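Local coordinates for protein adenine phosphoribosyltransferase (Leishmania donovani, PDB 1QB7) that probably catalyses the purine-salvage transfer of a phosphoribosyl group from 5-phospho-alpha-D-ribose 1-diphosphate to adenine, giving AMP and diphosphate, at residues 4-9 with 182-187; 10-15 with 200-205; 26-31 with 206-211; 145-150 with 173-178. All blocks are in the same frame, centred on the assembly; numbering follows the deposited sequence.

Contact 1 (4-9 with 182-187); sequences EVSPNS and AAEKIH
His187, near the surface on helix 182-192, meets Pro7 and Asn8 in the turn between strands 2-4 and 9-12, a loop-on-helix contact bridged by water and without a direct hydrogen bond. The loop is a type II turn from Ser6 to Ser9, closed by Ser9 N to Ser6 O at 3.0 Å, and Val5 and Ser6 together face Ser9 as a classic beta bulge. The carbonyls of Pro7 and Asn8 both approach the His187 ring. Asn8 O lies at the edge of the imidazole, in its plane and 3.4 Å from CE1. Pro7 O comes within 3.1 Å of ND1, but the angle is too poor for a bond. A water in the ring plane makes the link instead: it gives a hydrogen to Pro7 O at 2.6 Å and also bonds ND1 of His187 (2.9 Å) and OG of Ser6 (3.1 Å). One helical turn earlier, the methyl of Ala183 lies 3.7 Å from Ser9 OG. NE2 of His187 is hydrogen-bonded to Ile197 O, and the ring also meets Phe199. Anchored at NE2 and linked through water at ND1, the imidazole has its rotation restrained by two polar partners.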
# COMPACT_ATOMS: atom_id res chain seq x y z
N GLU A 4 14.43 25.63 0.02
CA GLU A 4 13.64 25.95 -1.16
C GLU A 4 14.49 25.91 -2.43
O GLU A 4 15.22 26.86 -2.72
CB GLU A 4 13.01 27.34 -1.02
CG GLU A 4 12.08 27.70 -2.15
CD GLU A 4 11.61 29.14 -2.08
OE1 GLU A 4 11.34 29.63 -0.97
OE2 GLU A 4 11.52 29.78 -3.15
N VAL A 5 14.38 24.83 -3.19
CA VAL A 5 15.14 24.67 -4.43
C VAL A 5 14.54 25.44 -5.61
O VAL A 5 15.23 25.75 -6.58
CB VAL A 5 15.33 23.18 -4.79
CG1 VAL A 5 16.10 22.50 -3.69
CG2 VAL A 5 13.98 22.50 -5.00
N SER A 6 13.25 25.72 -5.52
CA SER A 6 12.50 26.47 -6.52
C SER A 6 11.24 26.89 -5.77
O SER A 6 10.94 26.35 -4.70
CB SER A 6 12.19 25.63 -7.76
OG SER A 6 11.19 24.65 -7.50
N PRO A 7 10.48 27.87 -6.30
CA PRO A 7 9.25 28.34 -5.65
C PRO A 7 8.34 27.25 -5.09
O PRO A 7 7.86 26.39 -5.83
CB PRO A 7 8.56 29.13 -6.76
CG PRO A 7 9.73 29.69 -7.53
CD PRO A 7 10.66 28.52 -7.62
N ASN A 8 8.14 27.26 -3.77
CA ASN A 8 7.28 26.30 -3.09
C ASN A 8 7.62 24.83 -3.30
O ASN A 8 6.74 23.96 -3.28
CB ASN A 8 5.81 26.54 -3.42
CG ASN A 8 5.17 27.53 -2.49
OD1 ASN A 8 4.54 28.49 -2.92
ND2 ASN A 8 5.34 27.30 -1.19
N SER A 9 8.89 24.55 -3.49
CA SER A 9 9.35 23.19 -3.68
C SER A 9 10.58 23.08 -2.78
O SER A 9 11.57 23.78 -2.99
CB SER A 9 9.69 22.95 -5.14
OG SER A 9 9.98 21.59 -5.35
N ALA A 182 7.81 18.57 -12.28
CA ALA A 182 6.42 18.41 -11.84
C ALA A 182 5.94 19.59 -11.00
O ALA A 182 4.85 20.11 -11.23
CB ALA A 182 6.28 17.11 -11.05
N ALA A 183 6.74 20.00 -10.01
CA ALA A 183 6.37 21.13 -9.16
C ALA A 183 6.25 22.42 -9.97
O ALA A 183 5.28 23.16 -9.82
CB ALA A 183 7.38 21.30 -8.03
N GLU A 184 7.24 22.66 -10.84
CA GLU A 184 7.25 23.85 -11.70
C GLU A 184 5.98 23.91 -12.55
O GLU A 184 5.31 24.94 -12.59
CB GLU A 184 8.48 23.83 -12.62
CG GLU A 184 9.52 24.91 -12.35
CD GLU A 184 10.48 24.56 -11.23
OE1 GLU A 184 11.70 24.69 -11.43
OE2 GLU A 184 9.06 24.16 -15.71
N LYS A 185 5.64 22.81 -13.22
CA LYS A 185 4.46 22.75 -14.08
C LYS A 185 3.14 22.91 -13.32
O LYS A 185 2.24 23.61 -13.78
CB LYS A 185 4.45 21.44 -14.87
CG LYS A 185 5.64 21.29 -15.78
CD LYS A 185 5.62 19.96 -16.50
CE LYS A 185 6.83 19.82 -17.39
NZ LYS A 185 6.74 18.57 -18.20
N ILE A 186 3.02 22.26 -12.17
CA ILE A 186 1.81 22.36 -11.36
C ILE A 186 1.65 23.78 -10.83
O ILE A 186 0.54 24.31 -10.79
CB ILE A 186 1.82 21.32 -10.21
CG1 ILE A 186 1.67 19.91 -10.80
CG2 ILE A 186 0.71 21.61 -9.21
CD1 ILE A 186 1.83 18.79 -9.80
N HIS A 187 2.76 24.43 -10.50
CA HIS A 187 2.75 25.79 -9.98
C HIS A 187 2.42 26.88 -11.00
O HIS A 187 2.16 28.02 -10.61
CB HIS A 187 4.08 26.13 -9.33
CG HIS A 187 4.26 25.50 -7.99
ND1 HIS A 187 5.51 25.23 -7.47
CD2 HIS A 187 3.37 25.11 -7.06
CE1 HIS A 187 5.37 24.69 -6.27
NE2 HIS A 187 4.08 24.60 -6.00
O HOH W 1 8.34 25.48 -8.26

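Contact 2 (10-15 with 200-205)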
# COMPACT_ATOMS: atom_id res chain seq x y z
N PHE A 10 10.48 22.24 -1.76
CA PHE A 10 11.55 22.07 -0.78
C PHE A 10 12.22 20.70 -0.77
O PHE A 10 11.57 19.67 -0.98
CB PHE A 10 11.03 22.39 0.63
CG PHE A 10 10.40 23.75 0.75
CD1 PHE A 10 9.12 23.99 0.26
CD2 PHE A 10 11.10 24.80 1.33
CE1 PHE A 10 8.54 25.26 0.36
CE2 PHE A 10 10.53 26.07 1.43
CZ PHE A 10 9.25 26.30 0.94
N LEU A 11 13.52 20.71 -0.50
CA LEU A 11 14.30 19.48 -0.45
C LEU A 11 15.03 19.41 0.88
O LEU A 11 15.62 20.40 1.33
CB LEU A 11 15.32 19.47 -1.59
CG LEU A 11 16.26 18.27 -1.68
CD1 LEU A 11 15.48 16.99 -1.93
CD2 LEU A 11 17.25 18.53 -2.80
N LEU A 12 14.96 18.25 1.53
CA LEU A 12 15.63 18.05 2.81
C LEU A 12 17.13 18.25 2.61
O LEU A 12 17.71 17.74 1.66
CB LEU A 12 15.34 16.64 3.33
CG LEU A 12 15.90 16.30 4.71
CD1 LEU A 12 15.32 17.25 5.75
CD2 LEU A 12 15.59 14.85 5.06
N ASP A 13 17.74 19.04 3.49
CA ASP A 13 19.18 19.30 3.41
C ASP A 13 19.90 17.96 3.49
O ASP A 13 19.64 17.16 4.39
CB ASP A 13 19.58 20.24 4.55
CG ASP A 13 21.06 20.52 4.58
OD1 ASP A 13 21.54 21.34 3.77
OD2 ASP A 13 21.75 19.91 5.41
N ASP A 14 20.82 17.71 2.54
CA ASP A 14 21.54 16.43 2.47
C ASP A 14 22.44 16.02 3.62
O ASP A 14 22.98 14.91 3.62
CB ASP A 14 22.27 16.28 1.13
CG ASP A 14 23.38 17.31 0.92
OD1 ASP A 14 23.91 17.87 1.91
OD2 ASP A 14 23.73 17.53 -0.25
N SER A 15 22.61 16.90 4.60
CA SER A 15 23.45 16.59 5.75
C SER A 15 22.63 15.78 6.76
O SER A 15 23.19 15.05 7.58
CB SER A 15 23.97 17.86 6.41
OG SER A 15 22.96 18.49 7.17
N ILE A 200 7.29 18.87 -0.88
CA ILE A 200 8.48 18.54 -0.10
C ILE A 200 8.95 17.14 -0.48
O ILE A 200 8.15 16.24 -0.74
CB ILE A 200 8.27 18.63 1.44
CG1 ILE A 200 7.28 17.57 1.92
CG2 ILE A 200 7.83 20.03 1.85
CD1 ILE A 200 7.41 17.26 3.39
N SER A 201 10.27 16.98 -0.57
CA SER A 201 10.89 15.71 -0.90
C SER A 201 12.03 15.46 0.07
O SER A 201 12.66 16.41 0.55
CB SER A 201 11.43 15.72 -2.34
OG SER A 201 11.91 14.45 -2.72
N LEU A 202 12.29 14.19 0.37
CA LEU A 202 13.35 13.82 1.30
C LEU A 202 14.69 13.60 0.59
O LEU A 202 15.75 13.73 1.21
CB LEU A 202 12.95 12.57 2.09
CG LEU A 202 11.59 12.65 2.80
CD1 LEU A 202 11.27 11.31 3.42
CD2 LEU A 202 11.60 13.76 3.84
N LEU A 203 14.64 13.28 -0.70
CA LEU A 203 15.85 13.05 -1.48
C LEU A 203 15.60 13.33 -2.96
O LEU A 203 14.51 13.08 -3.47
CB LEU A 203 16.31 11.59 -1.33
CG LEU A 203 17.69 11.27 -1.91
CD1 LEU A 203 18.77 11.79 -0.98
CD2 LEU A 203 17.86 9.77 -2.12
N SER A 204 16.61 13.89 -3.62
CA SER A 204 16.54 14.18 -5.05
C SER A 204 17.23 13.02 -5.76
O SER A 204 18.25 12.52 -5.29
CB SER A 204 17.28 15.47 -5.38
OG SER A 204 17.50 15.57 -6.77
N ASP A 205 16.71 12.60 -6.91
CA ASP A 205 17.36 11.50 -7.62
C ASP A 205 18.77 11.87 -8.08
O ASP A 205 19.55 11.01 -8.46
CB ASP A 205 16.50 10.98 -8.79
CG ASP A 205 16.55 11.88 -10.00
OD1 ASP A 205 16.50 13.12 -9.82
OD2 ASP A 205 16.63 11.34 -11.12
O HOH W 2 17.88 15.22 0.61
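Leu11 packs against Ser204 at the bend where the chain passes from strand 199-201 to strand 203-204. Its CB packs on Val5 of the preceding loop. CG is anti to the backbone N (chi1 178°), which brings the two methyls over to the corner at Leu202 and to Ser204. There CD1 reaches over the backbone, 3.7 Å from Ser204 N and 3.8 Å from Ser201 O, while CD2 settles 4.0 Å from Ser204 CB. Beneath this side chain the strands run parallel. Ser201 N donates to Phe10 O at 3.0 Å, and Leu12 N to Ser201 O at 3.1 Å, so Ser201 is gripped by two bonds to its partner strand. On the other face, Phe10 CB meets Ile200 CG2 at 4.2 Å, and the phenyl ring continues outward to a cation-pi contact with Lys198. Past Leu12 the strands part, and one water fills the role of the next rung by giving hydrogens to the carbonyls of Leu12 and Leu202. The pairing adds strand 9-12, itself antiparallel to 2-4, beside 199-201 in the mixed central sheet of a type I phosphoribosyltransferase.

Contact 3 (26-31 with 206-211)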
# COMPACT_ATOMS: atom_id res chain seq x y z
N TYR A 26 18.62 3.52 -1.18
CA TYR A 26 18.02 3.47 -2.51
C TYR A 26 18.75 2.66 -3.56
O TYR A 26 19.98 2.62 -3.61
CB TYR A 26 17.78 4.88 -3.05
CG TYR A 26 16.33 5.32 -3.07
CD1 TYR A 26 15.36 4.57 -3.74
CD2 TYR A 26 15.92 6.48 -2.41
CE1 TYR A 26 14.01 4.97 -3.75
CE2 TYR A 26 14.59 6.88 -2.41
CZ TYR A 26 13.64 6.12 -3.08
OH TYR A 26 12.32 6.50 -3.05
N ARG A 27 17.96 1.95 -4.36
CA ARG A 27 18.49 1.16 -5.48
C ARG A 27 17.61 1.48 -6.67
O ARG A 27 16.38 1.55 -6.55
CB ARG A 27 18.44 -0.35 -5.21
CG ARG A 27 19.44 -0.84 -4.18
CD ARG A 27 20.88 -0.58 -4.61
NE ARG A 27 21.84 -1.05 -3.62
CZ ARG A 27 22.20 -0.38 -2.52
NH1 ARG A 27 21.70 0.82 -2.26
NH2 ARG A 27 23.09 -0.91 -1.69
N TRP A 28 18.25 1.76 -7.80
CA TRP A 28 17.52 2.05 -9.03
C TRP A 28 17.87 1.00 -10.07
O TRP A 28 18.94 0.37 -10.00
CB TRP A 28 17.81 3.47 -9.54
CG TRP A 28 19.24 3.74 -9.91
CD1 TRP A 28 20.16 4.41 -9.16
CD2 TRP A 28 19.88 3.41 -11.15
NE1 TRP A 28 21.34 4.52 -9.86
CE2 TRP A 28 21.20 3.92 -11.08
CE3 TRP A 28 19.48 2.74 -12.32
CZ2 TRP A 28 22.11 3.78 -12.13
CZ3 TRP A 28 20.39 2.60 -13.36
CH2 TRP A 28 21.69 3.12 -13.26
N TYR A 29 16.97 0.80 -11.02
CA TYR A 29 17.16 -0.20 -12.07
C TYR A 29 16.91 0.38 -13.45
O TYR A 29 16.04 1.23 -13.62
CB TYR A 29 16.20 -1.38 -11.85
CG TYR A 29 16.40 -2.09 -10.54
CD1 TYR A 29 15.88 -1.58 -9.35
CD2 TYR A 29 17.15 -3.27 -10.47
CE1 TYR A 29 16.09 -2.21 -8.13
CE2 TYR A 29 17.36 -3.92 -9.25
CZ TYR A 29 16.83 -3.37 -8.09
OH TYR A 29 17.07 -3.98 -6.89
N SER A 30 17.69 -0.07 -14.42
CA SER A 30 17.54 0.38 -15.80
C SER A 30 16.38 -0.41 -16.41
O SER A 30 15.94 -1.40 -15.84
CB SER A 30 18.85 0.18 -16.58
OG SER A 30 19.21 -1.18 -16.64
N PRO A 31 15.86 0.03 -17.57
CA PRO A 31 14.74 -0.63 -18.26
C PRO A 31 14.70 -2.15 -18.30
O PRO A 31 13.69 -2.75 -17.94
CB PRO A 31 14.81 -0.02 -19.66
CG PRO A 31 15.21 1.39 -19.36
CD PRO A 31 16.33 1.19 -18.36
N ASP A 206 19.10 13.17 -8.03
CA ASP A 206 20.43 13.63 -8.39
C ASP A 206 21.45 13.11 -7.39
O ASP A 206 22.64 13.05 -7.67
CB ASP A 206 20.50 15.15 -8.47
CG ASP A 206 21.86 15.67 -8.92
OD1 ASP A 206 22.33 15.24 -10.00
OD2 ASP A 206 22.48 16.48 -8.19
N ALA A 207 20.96 12.72 -6.21
CA ALA A 207 21.82 12.18 -5.17
C ALA A 207 22.15 10.72 -5.44
O ALA A 207 23.08 10.17 -4.85
CB ALA A 207 21.15 12.32 -3.82
N LEU A 208 21.37 10.07 -6.31
CA LEU A 208 21.59 8.67 -6.64
C LEU A 208 22.63 8.57 -7.74
O LEU A 208 22.56 9.28 -8.73
CB LEU A 208 20.29 8.01 -7.09
CG LEU A 208 19.13 8.09 -6.10
CD1 LEU A 208 17.98 7.26 -6.61
CD2 LEU A 208 19.57 7.60 -4.72
N THR A 209 23.59 7.67 -7.55
CA THR A 209 24.66 7.48 -8.52
C THR A 209 24.70 6.03 -8.98
O THR A 209 23.78 5.26 -8.72
CB THR A 209 26.03 7.87 -7.90
OG1 THR A 209 26.32 6.99 -6.80
CG2 THR A 209 26.00 9.30 -7.38
N GLU A 210 25.78 5.66 -9.68
CA GLU A 210 25.96 4.30 -10.16
C GLU A 210 26.08 3.31 -8.99
O GLU A 210 25.76 2.13 -9.13
CB GLU A 210 27.21 4.23 -11.06
CG GLU A 210 27.62 2.82 -11.50
CD GLU A 210 26.54 2.09 -12.30
OE1 GLU A 210 25.65 2.75 -12.87
OE2 GLU A 210 26.60 0.83 -12.36
N GLU A 211 26.50 3.82 -7.83
CA GLU A 211 26.63 2.99 -6.63
C GLU A 211 25.25 2.51 -6.17
O GLU A 211 25.15 1.53 -5.42
CB GLU A 211 27.31 3.75 -5.51
CG GLU A 211 28.75 4.13 -5.82
CD GLU A 211 29.50 4.68 -4.62
OE1 GLU A 211 28.85 5.09 -3.62
OE2 GLU A 211 30.75 4.70 -4.67
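Trp28, the residue most covered by this contact, donates from its indole NE1 to Thr209 O at 2.8 Å. The bond is fairly straight, 162° at the hydrogen, and the oxygen lies close to the ring plane, although the donor stands above the plane of the Thr209 carbonyl. CG of Trp28 sits between the backbone N and the carbonyl carbon (chi1 62°), a position that brings the indole across to the 206-211 loop. Leu208 is the second large contributor. Its CB approaches Trp28 CD1 to 4.2 Å as the two side chains run antiparallel alongside one another, and its CD2 lies 3.7 Å from CB of Tyr26. Tyr26 therefore touches Leu208 through the root of its side chain, while its phenol leads off toward Ile174. The exposed Glu210 brings OE1 to 3.8 Å from CZ2 of Trp28, with the carboxylate turned 79° from the ring plane. The NE1 bond holds that edge of the indole against the loop, and the ring also makes a cation-pi contact with Arg40 of the adenine pocket. The contact joins the end of helix 17-25 and strand 28-29 to the loop after strand 203-204, with Leu203 of that strand touching both Tyr26 and Leu208.

Contact 4 (145-150 with 173-178). With ADE (adenine), chain C.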
# COMPACT_ATOMS: atom_id res chain seq x y z
N ASP A 145 3.24 9.93 -1.59
CA ASP A 145 3.58 8.92 -2.60
C ASP A 145 5.10 8.77 -2.47
O ASP A 145 5.75 9.59 -1.83
CB ASP A 145 3.20 9.41 -4.00
CG ASP A 145 3.14 8.30 -5.04
OD1 ASP A 145 3.26 7.10 -4.69
OD2 ASP A 145 2.96 8.63 -6.23
N ASP A 146 5.68 7.74 -3.08
CA ASP A 146 7.12 7.55 -2.95
C ASP A 146 7.98 8.45 -3.83
O ASP A 146 8.94 9.05 -3.36
CB ASP A 146 7.50 6.08 -3.14
CG ASP A 146 7.33 5.60 -4.57
OD1 ASP A 146 6.39 6.03 -5.26
OD2 ASP A 146 8.15 4.77 -5.00
N VAL A 147 7.62 8.54 -5.11
CA VAL A 147 8.39 9.34 -6.06
C VAL A 147 7.55 10.41 -6.76
O VAL A 147 6.43 10.14 -7.19
CB VAL A 147 9.03 8.43 -7.16
CG1 VAL A 147 9.82 9.25 -8.15
CG2 VAL A 147 9.92 7.37 -6.53
N LEU A 148 8.08 11.63 -6.83
CA LEU A 148 7.39 12.69 -7.55
C LEU A 148 8.11 12.75 -8.90
O LEU A 148 9.24 13.23 -8.98
CB LEU A 148 7.50 14.05 -6.86
CG LEU A 148 6.76 15.16 -7.64
CD1 LEU A 148 5.27 14.92 -7.64
CD2 LEU A 148 7.06 16.52 -7.05
N ALA A 149 7.49 12.16 -9.92
CA ALA A 149 8.06 12.13 -11.26
C ALA A 149 7.38 13.18 -12.15
O ALA A 149 7.76 14.34 -12.11
CB ALA A 149 7.93 10.74 -11.84
N THR A 150 6.39 12.78 -12.93
CA THR A 150 5.69 13.73 -13.81
C THR A 150 4.61 14.53 -13.06
O THR A 150 4.16 15.57 -13.55
CB THR A 150 5.05 13.05 -15.03
OG1 THR A 150 4.05 12.12 -14.59
CG2 THR A 150 6.11 12.32 -15.83
N SER A 173 6.91 13.48 -0.94
CA SER A 173 7.45 12.32 -1.64
C SER A 173 8.80 11.95 -1.03
O SER A 173 9.49 12.81 -0.49
CB SER A 173 7.58 12.59 -3.15
OG SER A 173 8.45 13.67 -3.42
N ILE A 174 9.14 10.67 -1.08
CA ILE A 174 10.42 10.20 -0.55
C ILE A 174 11.51 10.70 -1.50
O ILE A 174 12.54 11.24 -1.08
CB ILE A 174 10.48 8.64 -0.49
CG1 ILE A 174 9.31 8.07 0.32
CG2 ILE A 174 11.82 8.19 0.07
CD1 ILE A 174 9.21 8.58 1.74
N LEU A 175 11.25 10.53 -2.79
CA LEU A 175 12.19 10.91 -3.83
C LEU A 175 11.55 11.80 -4.89
O LEU A 175 10.41 11.58 -5.29
CB LEU A 175 12.71 9.65 -4.51
CG LEU A 175 13.81 9.87 -5.54
CD1 LEU A 175 15.13 10.11 -4.83
CD2 LEU A 175 13.90 8.64 -6.43
N SER A 176 12.31 12.79 -5.35
CA SER A 176 11.84 13.68 -6.41
C SER A 176 12.78 13.57 -7.60
O SER A 176 13.96 13.23 -7.45
CB SER A 176 11.81 15.13 -5.92
OG SER A 176 13.08 15.53 -5.44
N ILE A 177 12.24 13.81 -8.79
CA ILE A 177 12.99 13.77 -10.04
C ILE A 177 12.84 15.19 -10.61
O ILE A 177 12.06 15.41 -11.55
CB ILE A 177 12.35 12.79 -11.06
CG1 ILE A 177 11.94 11.47 -10.38
CG2 ILE A 177 13.30 12.55 -12.22
CD1 ILE A 177 13.09 10.63 -9.88
N PRO A 178 13.60 16.16 -10.07
CA PRO A 178 13.53 17.56 -10.51
C PRO A 178 13.58 17.81 -12.02
O PRO A 178 12.99 18.78 -12.52
CB PRO A 178 14.70 18.20 -9.76
CG PRO A 178 15.65 17.06 -9.54
CD PRO A 178 14.73 15.95 -9.15
N9 ADE C . 8.42 7.51 -12.82
C8 ADE C . 7.49 6.81 -12.15
N7 ADE C . 8.00 6.05 -11.18
C5 ADE C . 9.35 6.29 -11.24
C6 ADE C . 10.44 5.82 -10.49
N6 ADE C . 10.28 4.95 -9.50
N1 ADE C . 11.66 6.29 -10.84
C2 ADE C . 11.79 7.17 -11.84
N3 ADE C . 10.82 7.68 -12.61
C4 ADE C . 9.62 7.19 -12.24
O HOH W 3 9.43 16.24 -11.11
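From Val147 to Leu148 and from Leu175 to Ser176 the backbones pair as parallel strands, with Leu175 N donating to Asp146 O at 2.8 Å, Leu148 N to Leu175 O at 2.8 Å, and Ile177 N to Leu148 O at 3.1 Å. Asp146 O also takes a weak, bent bond from Ile174 N where both chains turn a corner. Val147 and Leu175 point the same way, side by side. The chi1 of Val147 (180°) divides its branches: CG1 meets Ile177 CG1 at 3.8 Å, whereas CG2 stands 3.8 Å from N6 of the adenine. The methyl of Ala149 lies over the same face of the base, 3.4 Å from N9. Together Val147 and Ala149 give that face an apolar wall, and Ala42 N and Arg81 NH2 supply hydrogen bonds to the base. CB of Leu148 lies 3.6 Å from Ser173 OG, just before the corner at Ile174. One water closes the far end, giving hydrogens to Ala149 O and Ile177 O. The side chain of Asp146 forms a salt bridge with Arg81 NE, so this second-shell carboxylate may position an adenine-binding arginine. Asp145, a magnesium ligand together with Thr153, stands at the end of strand 140-145. Helix 152-163 packs on Leu148 through Ala154, and strand 203-204 continues the small parallel sheet on the far side of 175-176.

Contacts 2 and 4 form the continuous part of the framework, with centres 10 Å apart: Asp205 N lies 2.9 Å from Ser176 O and Leu203 O the same distance from Ser176 N, so strand 203-204 extends the sheet begun at 147-148. Contact 1 joins this from the helix that follows strand 175-176, Ala182 CB lying 3.3 Å from Ala149 O, and it touches contact 2 where Val5 CG1 is 3.8 Å from Leu11 CB. Contact 3 reaches contact 4 through the phenol of Tyr26, whose OH is 3.5 Å from Leu175 CB. Contact 4 alone touches the adenine. The side chain of Tyr26 is about 7 Å from the bound adenine. The side chain of Leu203 is about 11 Å from the bound adenine.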